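Local structure of RagA protein (Porphyromonas gingivalis, 6SLN) at residues 112-117 against 988-993; 228-233 against 300-305; 266-271 against 398-403; 291-296 against 413-418; 781-786 against 975-980. The protein probably imports peptides across the outer membrane as a TonB-dependent receptor, a plugged beta barrel that here holds a bound peptide. All blocks are in the same frame, centred on the assembly; numbering follows the deposited sequence.

Interaction 1: 112-117 against 988-993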
# COMPACT_ATOMS: atom_id res chain seq x y z
N GLU A 112 9.80 -35.76 6.11
CA GLU A 112 8.45 -35.78 6.69
C GLU A 112 8.43 -35.53 8.19
O GLU A 112 8.40 -36.48 8.98
CB GLU A 112 7.76 -37.12 6.38
CG GLU A 112 7.52 -37.42 4.90
CD GLU A 112 6.15 -36.94 4.39
OE1 GLU A 112 6.11 -35.86 3.76
OE2 GLU A 112 5.12 -37.63 4.64
N LYS A 113 8.44 -34.27 8.60
CA LYS A 113 8.45 -33.97 10.02
C LYS A 113 7.38 -32.93 10.32
O LYS A 113 7.14 -32.02 9.52
CB LYS A 113 9.84 -33.47 10.49
CG LYS A 113 10.94 -34.55 10.41
CD LYS A 113 11.94 -34.50 11.56
CE LYS A 113 12.23 -35.89 12.15
NZ LYS A 113 12.90 -36.84 11.21
N PRO A 114 6.70 -33.05 11.44
CA PRO A 114 5.45 -32.31 11.61
C PRO A 114 5.64 -30.87 12.04
O PRO A 114 4.73 -30.30 12.66
CB PRO A 114 4.72 -33.11 12.69
CG PRO A 114 5.82 -33.71 13.52
CD PRO A 114 7.00 -33.92 12.60
N VAL A 115 6.79 -30.26 11.74
CA VAL A 115 6.94 -28.82 11.89
C VAL A 115 7.59 -28.24 10.65
O VAL A 115 8.33 -28.92 9.93
CB VAL A 115 7.74 -28.43 13.15
CG1 VAL A 115 6.85 -28.49 14.39
CG2 VAL A 115 8.97 -29.32 13.30
N ALA A 116 7.31 -26.96 10.38
CA ALA A 116 7.92 -26.27 9.26
C ALA A 116 9.37 -25.91 9.52
O ALA A 116 10.11 -25.66 8.58
CB ALA A 116 7.15 -24.99 8.94
N ASN A 117 9.77 -25.88 10.79
CA ASN A 117 11.09 -25.41 11.21
C ASN A 117 12.07 -26.57 11.06
O ASN A 117 12.27 -27.37 11.97
CB ASN A 117 11.01 -24.87 12.63
CG ASN A 117 12.35 -24.60 13.24
OD1 ASN A 117 12.54 -24.79 14.44
ND2 ASN A 117 13.30 -24.16 12.43
N GLN A 988 4.19 -33.87 19.27
CA GLN A 988 3.37 -34.33 18.16
C GLN A 988 3.24 -35.85 18.13
O GLN A 988 4.21 -36.57 18.36
CB GLN A 988 3.93 -33.86 16.82
CG GLN A 988 3.61 -32.42 16.50
CD GLN A 988 4.84 -31.56 16.61
OE1 GLN A 988 5.85 -31.83 15.96
NE2 GLN A 988 4.78 -30.55 17.45
N TYR A 989 2.03 -36.30 17.84
CA TYR A 989 1.77 -37.67 17.41
C TYR A 989 1.29 -37.62 15.98
O TYR A 989 0.31 -36.92 15.67
CB TYR A 989 0.71 -38.35 18.28
CG TYR A 989 0.96 -38.26 19.75
CD1 TYR A 989 0.48 -37.19 20.49
CD2 TYR A 989 1.67 -39.26 20.41
CE1 TYR A 989 0.70 -37.10 21.85
CE2 TYR A 989 1.89 -39.17 21.77
CZ TYR A 989 1.40 -38.09 22.48
OH TYR A 989 1.62 -37.99 23.83
N VAL A 990 1.95 -38.35 15.10
CA VAL A 990 1.57 -38.42 13.71
C VAL A 990 1.50 -39.88 13.29
O VAL A 990 2.33 -40.70 13.70
CB VAL A 990 2.55 -37.62 12.81
CG1 VAL A 990 2.03 -37.53 11.38
CG2 VAL A 990 2.75 -36.22 13.38
N ALA A 991 0.48 -40.20 12.52
CA ALA A 991 0.46 -41.43 11.76
C ALA A 991 0.66 -41.06 10.29
O ALA A 991 0.26 -39.97 9.86
CB ALA A 991 -0.85 -42.19 11.98
N GLY A 992 1.32 -41.93 9.54
CA GLY A 992 1.63 -41.60 8.16
C GLY A 992 1.76 -42.83 7.28
O GLY A 992 1.98 -43.95 7.76
N ILE A 993 1.66 -42.58 5.98
CA ILE A 993 1.64 -43.63 4.97
C ILE A 993 2.60 -43.24 3.86
O ILE A 993 2.93 -42.06 3.68
CB ILE A 993 0.21 -43.84 4.42
CG1 ILE A 993 0.13 -45.04 3.48
CG2 ILE A 993 -0.29 -42.59 3.72
CD1 ILE A 993 -1.19 -45.75 3.54
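Gln988 leaves its strand with CG beside the backbone N (chi1 -79°), and the chain bends at chi2 (108°), laying CB, CG and the amide carbon and oxygen against the ring of Pro114. Val990, two residues on and on the same face of the strand, has CG1 anti to the backbone N (chi1 -172°), which leaves CG2 directed at the same proline. The ring is thus met by two neighbours. Pro114 CG lies 3.8 Å from Gln988 CB and 3.9 Å from Gln988 CG, a van der Waals contact along the aliphatic part of the glutamine. Pro114 CB packs against Val990 CG2 at 3.7 Å, methyl to ring methylene. Beyond the proline, Val115 CG1 comes within 3.8 Å of Gln988 OE1, the two side chains crossing at about a right angle. That amide oxygen, OE1, is a packing neighbour of the loop; it accepts its hydrogen bond from Arg959 NE on the adjoining strand, which gives the buried amide a polar partner within the wall. This is a worked case of how a TonB-dependent receptor seats its plug: a loop of the plug domain, without regular structure, rests on the inner face of the barrel. The strand beneath it, 986-996, pairs with the first barrel strand, 218-230, and so closes the barrel, with Tyr989 bonded through its backbone to Ile227. Its other neighbour, strand 951-964, supplies Met957, which touches both Pro114 and Val990.

Interaction 2: 228-233 against 300-305; sequences SQILNT and DWLKAL
Leu302 faces Ile230 and Thr233 across this contact, a small apolar meeting between the end of the first barrel strand, 218-230, with the loop that follows it, and a short N-capped helix. Read in order, the second segment begins with the cap. Asp300 holds the N-cap position, and its OD1 accepts from Lys303 N at 3.0 Å in a nearly straight bond (173°), the donor standing well above the carboxylate plane. Trp301 follows, in the weakly bonded helical turn; its indole donates through NE1 to Tyr401 O and meets the Tyr414 ring edge-to-face. Leu302 comes next and carries the contact. With CG anti to the backbone N (chi1 175°), its isobutyl group reaches out from the helix and forks, one methyl for each partner. Further along, Lys303 O accepts from Arg341 NH2, and Ala304 N closes the turn on Asp300 O at 2.9 Å. Leu305 ends the segment by packing on Val394 of helix 390-396, which also touches Leu302. A single branched side chain thus bridges strand end and loop to the helix, near the surface and without a hydrogen bond between the two segments. Leu302 CD1 meets Ile230 CD1 at 4.0 Å, while Leu302 CD2 lies 4.1 Å from Thr233 CG2.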
# COMPACT_ATOMS: atom_id res chain seq x y z
N SER A 228 -0.85 -31.72 17.69
CA SER A 228 0.14 -31.04 18.51
C SER A 228 -0.45 -30.71 19.88
O SER A 228 -1.53 -30.12 19.96
CB SER A 228 0.63 -29.76 17.83
OG SER A 228 1.42 -30.05 16.68
N GLN A 229 0.26 -31.07 20.95
CA GLN A 229 -0.13 -30.73 22.30
C GLN A 229 0.99 -30.01 23.04
O GLN A 229 2.17 -30.12 22.67
CB GLN A 229 -0.52 -31.97 23.09
CG GLN A 229 -1.31 -32.96 22.30
CD GLN A 229 -1.54 -34.22 23.08
OE1 GLN A 229 -0.89 -34.45 24.10
NE2 GLN A 229 -2.47 -35.04 22.62
N ILE A 230 0.62 -29.26 24.08
CA ILE A 230 1.60 -28.61 24.95
C ILE A 230 2.35 -29.68 25.73
O ILE A 230 1.74 -30.61 26.28
CB ILE A 230 0.89 -27.58 25.85
CG1 ILE A 230 1.88 -26.67 26.58
CG2 ILE A 230 0.04 -28.24 26.88
CD1 ILE A 230 1.17 -25.75 27.57
N LEU A 231 3.69 -29.62 25.72
CA LEU A 231 4.45 -30.83 26.04
C LEU A 231 4.69 -31.03 27.53
O LEU A 231 5.15 -32.11 27.91
CB LEU A 231 5.80 -30.86 25.31
CG LEU A 231 6.88 -29.77 25.21
CD1 LEU A 231 7.42 -29.22 26.54
CD2 LEU A 231 8.03 -30.36 24.41
N ASN A 232 4.39 -30.06 28.38
CA ASN A 232 4.63 -30.26 29.80
C ASN A 232 3.58 -29.48 30.58
O ASN A 232 3.31 -28.32 30.25
CB ASN A 232 6.05 -29.81 30.17
CG ASN A 232 6.27 -29.73 31.66
OD1 ASN A 232 6.13 -30.71 32.37
ND2 ASN A 232 6.63 -28.55 32.13
N THR A 233 3.00 -30.12 31.60
CA THR A 233 1.92 -29.52 32.38
C THR A 233 2.30 -29.29 33.83
O THR A 233 1.53 -28.66 34.57
CB THR A 233 0.64 -30.36 32.29
OG1 THR A 233 0.90 -31.77 32.51
CG2 THR A 233 0.01 -30.17 30.92
N ASP A 300 -10.38 -24.15 34.09
CA ASP A 300 -9.17 -24.73 33.53
C ASP A 300 -8.59 -23.71 32.56
O ASP A 300 -8.84 -23.73 31.35
CB ASP A 300 -9.52 -26.05 32.84
CG ASP A 300 -8.30 -26.79 32.34
OD1 ASP A 300 -7.24 -26.14 32.16
OD2 ASP A 300 -8.39 -28.03 32.14
N TRP A 301 -7.80 -22.77 33.10
CA TRP A 301 -7.25 -21.71 32.27
C TRP A 301 -6.23 -22.22 31.26
O TRP A 301 -5.99 -21.55 30.26
CB TRP A 301 -6.63 -20.61 33.12
CG TRP A 301 -7.62 -19.59 33.51
CD1 TRP A 301 -8.31 -19.51 34.69
CD2 TRP A 301 -8.08 -18.52 32.70
NE1 TRP A 301 -9.16 -18.44 34.67
CE2 TRP A 301 -9.04 -17.81 33.45
CE3 TRP A 301 -7.79 -18.11 31.41
CZ2 TRP A 301 -9.70 -16.70 32.95
CZ3 TRP A 301 -8.44 -17.00 30.92
CH2 TRP A 301 -9.38 -16.30 31.69
N LEU A 302 -5.65 -23.40 31.50
CA LEU A 302 -4.87 -24.08 30.48
C LEU A 302 -5.71 -24.33 29.25
O LEU A 302 -5.39 -23.85 28.15
CB LEU A 302 -4.33 -25.41 31.04
CG LEU A 302 -3.60 -26.27 30.00
CD1 LEU A 302 -2.44 -25.50 29.33
CD2 LEU A 302 -3.14 -27.62 30.54
N LYS A 303 -6.81 -25.07 29.41
CA LYS A 303 -7.70 -25.31 28.28
C LYS A 303 -8.33 -24.02 27.76
O LYS A 303 -8.66 -23.93 26.57
CB LYS A 303 -8.77 -26.34 28.65
CG LYS A 303 -9.72 -26.67 27.50
CD LYS A 303 -10.66 -27.79 27.86
CE LYS A 303 -9.97 -28.76 28.80
NZ LYS A 303 -9.23 -29.82 28.05
N ALA A 304 -8.46 -22.99 28.60
CA ALA A 304 -8.97 -21.71 28.12
C ALA A 304 -8.06 -21.10 27.07
O ALA A 304 -8.54 -20.33 26.23
CB ALA A 304 -9.13 -20.75 29.29
N LEU A 305 -6.75 -21.39 27.11
CA LEU A 305 -5.80 -20.73 26.23
C LEU A 305 -4.96 -21.65 25.36
O LEU A 305 -4.17 -21.14 24.57
CB LEU A 305 -4.88 -19.79 27.03
CG LEU A 305 -5.67 -18.66 27.69
CD1 LEU A 305 -5.20 -18.48 29.10
CD2 LEU A 305 -5.64 -17.35 26.90

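Interaction 3: 266-271 against 398-403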
# COMPACT_ATOMS: atom_id res chain seq x y z
N ASP A 266 -19.12 -11.12 47.47
CA ASP A 266 -20.20 -10.21 47.15
C ASP A 266 -19.71 -9.12 46.20
O ASP A 266 -20.31 -8.87 45.15
CB ASP A 266 -20.80 -9.61 48.42
CG ASP A 266 -21.57 -10.63 49.25
OD1 ASP A 266 -22.05 -11.63 48.69
OD2 ASP A 266 -21.69 -10.44 50.48
N MET A 267 -18.57 -8.51 46.53
CA MET A 267 -18.08 -7.38 45.74
C MET A 267 -17.70 -7.81 44.33
O MET A 267 -18.06 -7.14 43.35
CB MET A 267 -16.91 -6.72 46.47
CG MET A 267 -16.20 -5.65 45.66
SD MET A 267 -14.68 -5.08 46.44
CE MET A 267 -13.57 -6.43 46.07
N ILE A 268 -16.98 -8.93 44.19
CA ILE A 268 -16.61 -9.40 42.85
C ILE A 268 -17.83 -9.87 42.09
O ILE A 268 -17.98 -9.57 40.90
CB ILE A 268 -15.52 -10.49 42.92
CG1 ILE A 268 -14.25 -9.94 43.58
CG2 ILE A 268 -15.20 -11.01 41.52
CD1 ILE A 268 -13.15 -10.98 43.83
N LEU A 269 -18.74 -10.60 42.76
CA LEU A 269 -19.95 -11.05 42.07
C LEU A 269 -20.79 -9.86 41.62
O LEU A 269 -21.32 -9.86 40.50
CB LEU A 269 -20.78 -11.99 42.94
CG LEU A 269 -20.40 -13.46 42.81
CD1 LEU A 269 -21.00 -14.25 43.93
CD2 LEU A 269 -20.81 -14.05 41.50
N ALA A 270 -20.90 -8.83 42.46
CA ALA A 270 -21.75 -7.69 42.10
C ALA A 270 -21.17 -6.91 40.93
O ALA A 270 -21.92 -6.38 40.10
CB ALA A 270 -21.92 -6.77 43.30
N GLY A 271 -19.85 -6.81 40.86
CA GLY A 271 -19.21 -6.07 39.80
C GLY A 271 -19.18 -6.80 38.49
O GLY A 271 -19.03 -6.17 37.44
N PRO A 398 -6.62 -15.90 38.32
CA PRO A 398 -7.41 -16.42 39.44
C PRO A 398 -8.34 -17.51 38.93
O PRO A 398 -9.03 -17.34 37.94
CB PRO A 398 -8.19 -15.20 39.93
CG PRO A 398 -7.36 -14.03 39.52
CD PRO A 398 -6.70 -14.43 38.23
N ARG A 399 -8.33 -18.65 39.60
CA ARG A 399 -9.12 -19.77 39.13
C ARG A 399 -10.62 -19.58 39.35
O ARG A 399 -11.40 -20.33 38.76
CB ARG A 399 -8.62 -21.04 39.80
CG ARG A 399 -7.58 -21.78 38.99
CD ARG A 399 -6.28 -21.02 38.94
NE ARG A 399 -5.26 -21.82 38.30
CZ ARG A 399 -4.64 -21.48 37.18
NH1 ARG A 399 -4.92 -20.33 36.57
NH2 ARG A 399 -3.73 -22.31 36.68
N TYR A 400 -11.04 -18.59 40.12
CA TYR A 400 -12.45 -18.26 40.26
C TYR A 400 -12.96 -17.36 39.15
O TYR A 400 -14.15 -17.00 39.15
CB TYR A 400 -12.74 -17.62 41.62
CG TYR A 400 -11.80 -16.51 42.05
CD1 TYR A 400 -11.90 -15.22 41.54
CD2 TYR A 400 -10.82 -16.75 43.01
CE1 TYR A 400 -11.06 -14.21 41.96
CE2 TYR A 400 -9.96 -15.75 43.44
CZ TYR A 400 -10.08 -14.48 42.91
OH TYR A 400 -9.21 -13.48 43.34
N TYR A 401 -12.10 -16.97 38.22
CA TYR A 401 -12.50 -16.27 37.02
C TYR A 401 -12.67 -17.30 35.92
O TYR A 401 -11.78 -18.12 35.69
CB TYR A 401 -11.46 -15.22 36.60
CG TYR A 401 -11.55 -13.99 37.43
CD1 TYR A 401 -12.77 -13.54 37.89
CD2 TYR A 401 -10.40 -13.31 37.81
CE1 TYR A 401 -12.86 -12.41 38.67
CE2 TYR A 401 -10.48 -12.19 38.61
CZ TYR A 401 -11.70 -11.74 39.04
OH TYR A 401 -11.77 -10.60 39.81
N ASN A 402 -13.82 -17.27 35.26
CA ASN A 402 -14.26 -18.36 34.39
C ASN A 402 -14.55 -17.81 33.01
O ASN A 402 -15.51 -17.03 32.84
CB ASN A 402 -15.51 -19.02 34.97
CG ASN A 402 -15.95 -20.23 34.18
OD1 ASN A 402 -15.18 -20.85 33.44
ND2 ASN A 402 -17.19 -20.57 34.32
N PRO A 403 -13.77 -18.19 32.00
CA PRO A 403 -14.06 -17.75 30.63
C PRO A 403 -14.96 -18.70 29.85
O PRO A 403 -15.11 -18.53 28.64
CB PRO A 403 -12.65 -17.70 30.00
CG PRO A 403 -11.94 -18.87 30.66
CD PRO A 403 -12.56 -19.03 32.05
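Ile268 divides its two branches between Tyr400 and Tyr401, and its torsions explain the division. CG1 sits beside the backbone N (chi1 -61°) and the chain runs on extended (chi2 174°), bringing CD1 obliquely to the Tyr400 ring, 4.3 Å from CE1. CG2, anti to the backbone N, goes instead to the rim of Tyr401, lying near that ring's plane and 3.9 Å from Tyr401 CE1.

Both tyrosines lie in a type I beta turn from Pro398 to Tyr401, closed by Tyr401 N on Pro398 O at 3.1 Å. Within it Pro398 CB stands 3.6 Å above the plane of the Tyr400 ring. Tyr400 CE1 in turn lies over a face of Tyr401, offset toward the rim. Both phenols have polar partners: Tyr400 OH bonds to Gln249 OE1, and Tyr401 OH to Tyr417 N. The helix thus meets this turn through carbon contacts, while the hydroxyls bond to other parts of the fold. Helix 261-276 packs by Ile268 on the turn, helix 242-252 covers Tyr400 with Leu245 and Leu246, and Met267, beside Ile268 in sequence, touches the backbone of another protein chain.

Interaction 4: 291-296 against 413-418; sequences FPVDFN and VYYMYG
Tyr415 meets Pro292 and Val293 in succession as its side chain runs outward. CB comes first, against the proline ring, with Pro292 CB 3.9 Å from Tyr415 CB. CG is anti to the backbone N (chi1 175°), which carries the ring on to the valine, whose side chain it crosses at a slant. There Val293 CG2 approaches the ring's edge, near its plane, at 3.6 Å from Tyr415 CD2; the next atom along, Tyr415 CE2, is 4.1 Å from the same methyl. The methyl thus comes to the rim of the ring. Val293 has CG1 anti to its own backbone N (chi1 172°), and it is the other branch that touches. At the tip, the phenol oxygen has passed beyond the 291-296 segment and lies close to the backbone of Gly271 in helix 261-276.

The backbones are linked as well, through water. One molecule donates to Pro292 O at 2.9 Å and accepts from Tyr415 N at 2.8 Å, bridging two main-chain groups that stand too far apart for a direct bond; Pro292 O also has Asn402 N as a partner. The water lies, too, at the edge of the Tyr414 ring. Just downstream, Asp294 OD1 accepts from Asn296 N in an Asx turn. Such loop-on-loop packing joins two segments largely without regular structure through apolar carbons and a shared water. Tyr276 of helix 261-276 packs on Pro292 and Val413, and strand 413-414 pairs with 423-424 through Tyr414 and Ser423.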
# COMPACT_ATOMS: atom_id res chain seq x y z
N PHE A 291 -21.45 -17.69 33.76
CA PHE A 291 -21.03 -17.45 35.14
C PHE A 291 -19.54 -17.12 35.12
O PHE A 291 -18.70 -17.98 35.40
CB PHE A 291 -21.38 -18.64 36.04
CG PHE A 291 -22.85 -18.83 36.22
CD1 PHE A 291 -23.53 -18.20 37.25
CD2 PHE A 291 -23.58 -19.58 35.31
CE1 PHE A 291 -24.91 -18.34 37.41
CE2 PHE A 291 -24.94 -19.73 35.46
CZ PHE A 291 -25.61 -19.11 36.52
N PRO A 292 -19.18 -15.88 34.78
CA PRO A 292 -17.75 -15.54 34.68
C PRO A 292 -17.04 -15.51 36.02
O PRO A 292 -15.80 -15.66 36.07
CB PRO A 292 -17.78 -14.14 34.04
CG PRO A 292 -19.05 -13.57 34.49
CD PRO A 292 -20.04 -14.71 34.54
N VAL A 293 -17.76 -15.31 37.11
CA VAL A 293 -17.21 -15.38 38.45
C VAL A 293 -17.83 -16.60 39.13
O VAL A 293 -19.05 -16.67 39.29
CB VAL A 293 -17.47 -14.10 39.26
CG1 VAL A 293 -17.05 -14.30 40.71
CG2 VAL A 293 -16.76 -12.95 38.62
N ASP A 294 -16.98 -17.54 39.53
CA ASP A 294 -17.41 -18.81 40.11
C ASP A 294 -16.39 -19.22 41.18
O ASP A 294 -15.28 -19.67 40.87
CB ASP A 294 -17.55 -19.89 39.03
CG ASP A 294 -17.96 -21.23 39.59
OD1 ASP A 294 -18.26 -21.32 40.81
OD2 ASP A 294 -17.98 -22.20 38.82
N PHE A 295 -16.77 -19.08 42.43
CA PHE A 295 -15.93 -19.49 43.55
C PHE A 295 -16.09 -20.97 43.91
O PHE A 295 -15.31 -21.47 44.74
CB PHE A 295 -16.23 -18.61 44.75
CG PHE A 295 -15.89 -17.17 44.50
CD1 PHE A 295 -14.58 -16.80 44.24
CD2 PHE A 295 -16.87 -16.20 44.52
CE1 PHE A 295 -14.25 -15.49 43.98
CE2 PHE A 295 -16.55 -14.89 44.27
CZ PHE A 295 -15.24 -14.53 44.00
N ASN A 296 -17.03 -21.68 43.30
CA ASN A 296 -17.37 -23.03 43.72
C ASN A 296 -16.74 -24.09 42.85
O ASN A 296 -16.61 -25.24 43.29
CB ASN A 296 -18.89 -23.21 43.73
CG ASN A 296 -19.56 -22.19 44.60
OD1 ASN A 296 -19.16 -21.98 45.75
ND2 ASN A 296 -20.55 -21.50 44.06
N VAL A 413 -16.03 -13.93 26.19
CA VAL A 413 -15.70 -12.79 27.02
C VAL A 413 -15.59 -13.31 28.44
O VAL A 413 -16.25 -14.28 28.82
CB VAL A 413 -16.79 -11.70 26.86
CG1 VAL A 413 -17.98 -11.95 27.84
CG2 VAL A 413 -16.23 -10.29 26.86
N TYR A 414 -14.74 -12.67 29.24
CA TYR A 414 -14.61 -13.02 30.64
C TYR A 414 -14.38 -11.75 31.45
O TYR A 414 -14.26 -10.65 30.89
CB TYR A 414 -13.49 -14.06 30.86
CG TYR A 414 -12.09 -13.53 30.66
CD1 TYR A 414 -11.35 -13.07 31.73
CD2 TYR A 414 -11.50 -13.47 29.38
CE1 TYR A 414 -10.09 -12.59 31.56
CE2 TYR A 414 -10.23 -12.98 29.21
CZ TYR A 414 -9.52 -12.53 30.31
OH TYR A 414 -8.23 -12.03 30.17
N TYR A 415 -14.34 -11.91 32.77
CA TYR A 415 -14.41 -10.79 33.69
C TYR A 415 -13.28 -10.81 34.72
O TYR A 415 -12.85 -11.88 35.18
CB TYR A 415 -15.73 -10.79 34.44
CG TYR A 415 -15.81 -9.72 35.49
CD1 TYR A 415 -15.91 -8.39 35.13
CD2 TYR A 415 -15.76 -10.03 36.85
CE1 TYR A 415 -15.98 -7.40 36.07
CE2 TYR A 415 -15.85 -9.04 37.81
CZ TYR A 415 -15.96 -7.73 37.40
OH TYR A 415 -16.04 -6.73 38.32
N MET A 416 -12.84 -9.62 35.10
CA MET A 416 -11.85 -9.43 36.15
C MET A 416 -12.25 -8.20 36.94
O MET A 416 -12.55 -7.17 36.34
CB MET A 416 -10.46 -9.27 35.55
CG MET A 416 -9.62 -10.50 35.62
SD MET A 416 -8.02 -10.26 34.87
CE MET A 416 -8.35 -10.54 33.16
N TYR A 417 -12.27 -8.32 38.29
CA TYR A 417 -12.82 -7.26 39.13
C TYR A 417 -12.18 -5.91 38.80
O TYR A 417 -10.97 -5.82 38.55
CB TYR A 417 -12.65 -7.58 40.62
CG TYR A 417 -13.17 -6.44 41.49
CD1 TYR A 417 -14.54 -6.25 41.65
CD2 TYR A 417 -12.31 -5.55 42.11
CE1 TYR A 417 -15.04 -5.20 42.42
CE2 TYR A 417 -12.80 -4.49 42.89
CZ TYR A 417 -14.17 -4.32 43.03
OH TYR A 417 -14.68 -3.29 43.79
N GLY A 418 -13.01 -4.86 38.76
CA GLY A 418 -12.55 -3.53 38.41
C GLY A 418 -12.62 -3.19 36.93
O GLY A 418 -12.64 -2.00 36.59
O HOH W 1 -13.94 -14.04 34.47

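Interaction 5: 781-786 against 975-980; sequences TGTIWE and GGNVGK
Thr781 opens the first segment and receives the hydrogen bond that joins it to Asn977. Its carbonyl O takes Asn977 ND2 at 2.9 Å, the donor lying in the carbonyl plane on a lone pair; the N-H is bent from the line (135°), although the oxygen stays close to the amide plane. The Thr781 side chain serves the local backbone instead: OG1 accepts from Thr783 N at 3.1 Å, forming an ST turn, and is also hydrogen-bonded to Leu778 O. Gly782, with positive phi, carries the chain through that turn. Thr783 begins strand 783-786 and adds an apolar touch, its CG2 resting 4.0 Å from Asn977 CB while the two side chains cross at about a right angle. After it Trp785 buries its indole on Leu152, Ile766 and Leu769.

Asn977 owes its reach to a CG placed between its backbone N and carbonyl carbon (chi1 70°). One amide thus works in two directions: ND2 grips the loop, while OD1 makes a weak hydrogen bond to the backbone of the bound peptide, which also packs on Thr781 and Val978. With Lys980 NZ bonded to the same ligand, this is a peptide-binding site, consistent with substrate binding in a TonB-dependent receptor that probably imports peptides.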
# COMPACT_ATOMS: atom_id res chain seq x y z
N THR A 781 19.44 -7.58 32.33
CA THR A 781 19.50 -8.88 31.68
C THR A 781 19.88 -10.02 32.60
O THR A 781 19.62 -11.18 32.25
CB THR A 781 20.51 -8.89 30.51
OG1 THR A 781 21.84 -8.65 31.00
CG2 THR A 781 20.09 -7.89 29.43
N GLY A 782 20.52 -9.73 33.75
CA GLY A 782 21.13 -10.75 34.57
C GLY A 782 22.32 -11.39 33.93
O GLY A 782 22.67 -12.52 34.28
N THR A 783 22.97 -10.70 32.99
CA THR A 783 24.16 -11.19 32.29
C THR A 783 25.27 -10.14 32.30
O THR A 783 25.03 -8.94 32.50
CB THR A 783 23.82 -11.56 30.83
OG1 THR A 783 23.54 -10.36 30.10
CG2 THR A 783 22.63 -12.52 30.76
N ILE A 784 26.50 -10.59 32.07
CA ILE A 784 27.65 -9.69 32.07
C ILE A 784 28.66 -10.17 31.04
O ILE A 784 28.85 -11.38 30.82
CB ILE A 784 28.31 -9.58 33.46
CG1 ILE A 784 29.27 -8.40 33.51
CG2 ILE A 784 29.06 -10.85 33.78
CD1 ILE A 784 29.93 -8.19 34.84
N TRP A 785 29.28 -9.20 30.37
CA TRP A 785 30.51 -9.39 29.64
C TRP A 785 31.68 -9.07 30.58
O TRP A 785 31.72 -7.98 31.16
CB TRP A 785 30.53 -8.47 28.42
CG TRP A 785 29.46 -8.79 27.40
CD1 TRP A 785 28.85 -9.99 27.17
CD2 TRP A 785 28.90 -7.88 26.43
NE1 TRP A 785 27.95 -9.88 26.14
CE2 TRP A 785 27.97 -8.59 25.67
CE3 TRP A 785 29.11 -6.53 26.15
CZ2 TRP A 785 27.25 -8.00 24.64
CZ3 TRP A 785 28.37 -5.94 25.13
CH2 TRP A 785 27.46 -6.67 24.39
N GLU A 786 32.59 -10.02 30.77
CA GLU A 786 33.77 -9.80 31.61
C GLU A 786 34.99 -10.48 31.00
O GLU A 786 34.95 -11.68 30.70
CB GLU A 786 33.53 -10.31 33.04
CG GLU A 786 34.66 -9.97 33.99
CD GLU A 786 34.30 -10.22 35.43
OE1 GLU A 786 33.14 -10.58 35.67
OE2 GLU A 786 35.16 -10.06 36.32
N GLY A 975 13.72 -20.13 25.47
CA GLY A 975 14.32 -18.88 25.90
C GLY A 975 15.83 -18.97 25.95
O GLY A 975 16.42 -20.02 25.72
N GLY A 976 16.44 -17.84 26.24
CA GLY A 976 17.88 -17.83 26.31
C GLY A 976 18.34 -17.56 27.71
O GLY A 976 18.73 -18.48 28.45
N ASN A 977 18.30 -16.29 28.09
CA ASN A 977 18.70 -15.88 29.42
C ASN A 977 17.52 -15.73 30.36
O ASN A 977 17.66 -15.95 31.57
CB ASN A 977 19.48 -14.56 29.37
CG ASN A 977 18.61 -13.40 29.01
OD1 ASN A 977 17.83 -13.47 28.07
ND2 ASN A 977 18.73 -12.31 29.77
N VAL A 978 16.35 -15.40 29.82
CA VAL A 978 15.11 -15.42 30.58
C VAL A 978 14.08 -16.21 29.81
O VAL A 978 13.90 -16.02 28.61
CB VAL A 978 14.60 -14.00 30.89
CG1 VAL A 978 14.42 -13.21 29.61
CG2 VAL A 978 13.30 -14.07 31.64
N GLY A 979 13.45 -17.17 30.51
CA GLY A 979 12.20 -17.75 30.05
C GLY A 979 11.07 -16.92 30.62
O GLY A 979 11.04 -16.63 31.81
N LYS A 980 10.17 -16.47 29.75
CA LYS A 980 9.06 -15.65 30.20
C LYS A 980 7.90 -15.78 29.23
O LYS A 980 8.11 -15.68 28.02
CB LYS A 980 9.49 -14.18 30.34
CG LYS A 980 10.19 -13.64 29.12
CD LYS A 980 10.25 -12.12 29.12
CE LYS A 980 10.83 -11.61 27.78
NZ LYS A 980 11.51 -10.26 27.89

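Interactions 1, 3, 4 and 5 are buried; interaction 2 lies near the surface. Interactions 1 and 2 share the closing seam of the barrel, where strands 986-996 and 218-230 are neighbours, yet the first seats the plug and the second joins a helix to the strand end. Interactions 3 and 4 are almost one site, their centres 3 Å apart, with Asn402 N 2.7 Å from Pro292 O; both are aromatic and apolar, but interaction 4 adds a water. Trp301 of interaction 2 touches both. Interaction 5, its centre about 37 Å from theirs, is the contact with a direct hydrogen bond between its segments, and it borders the bound peptide.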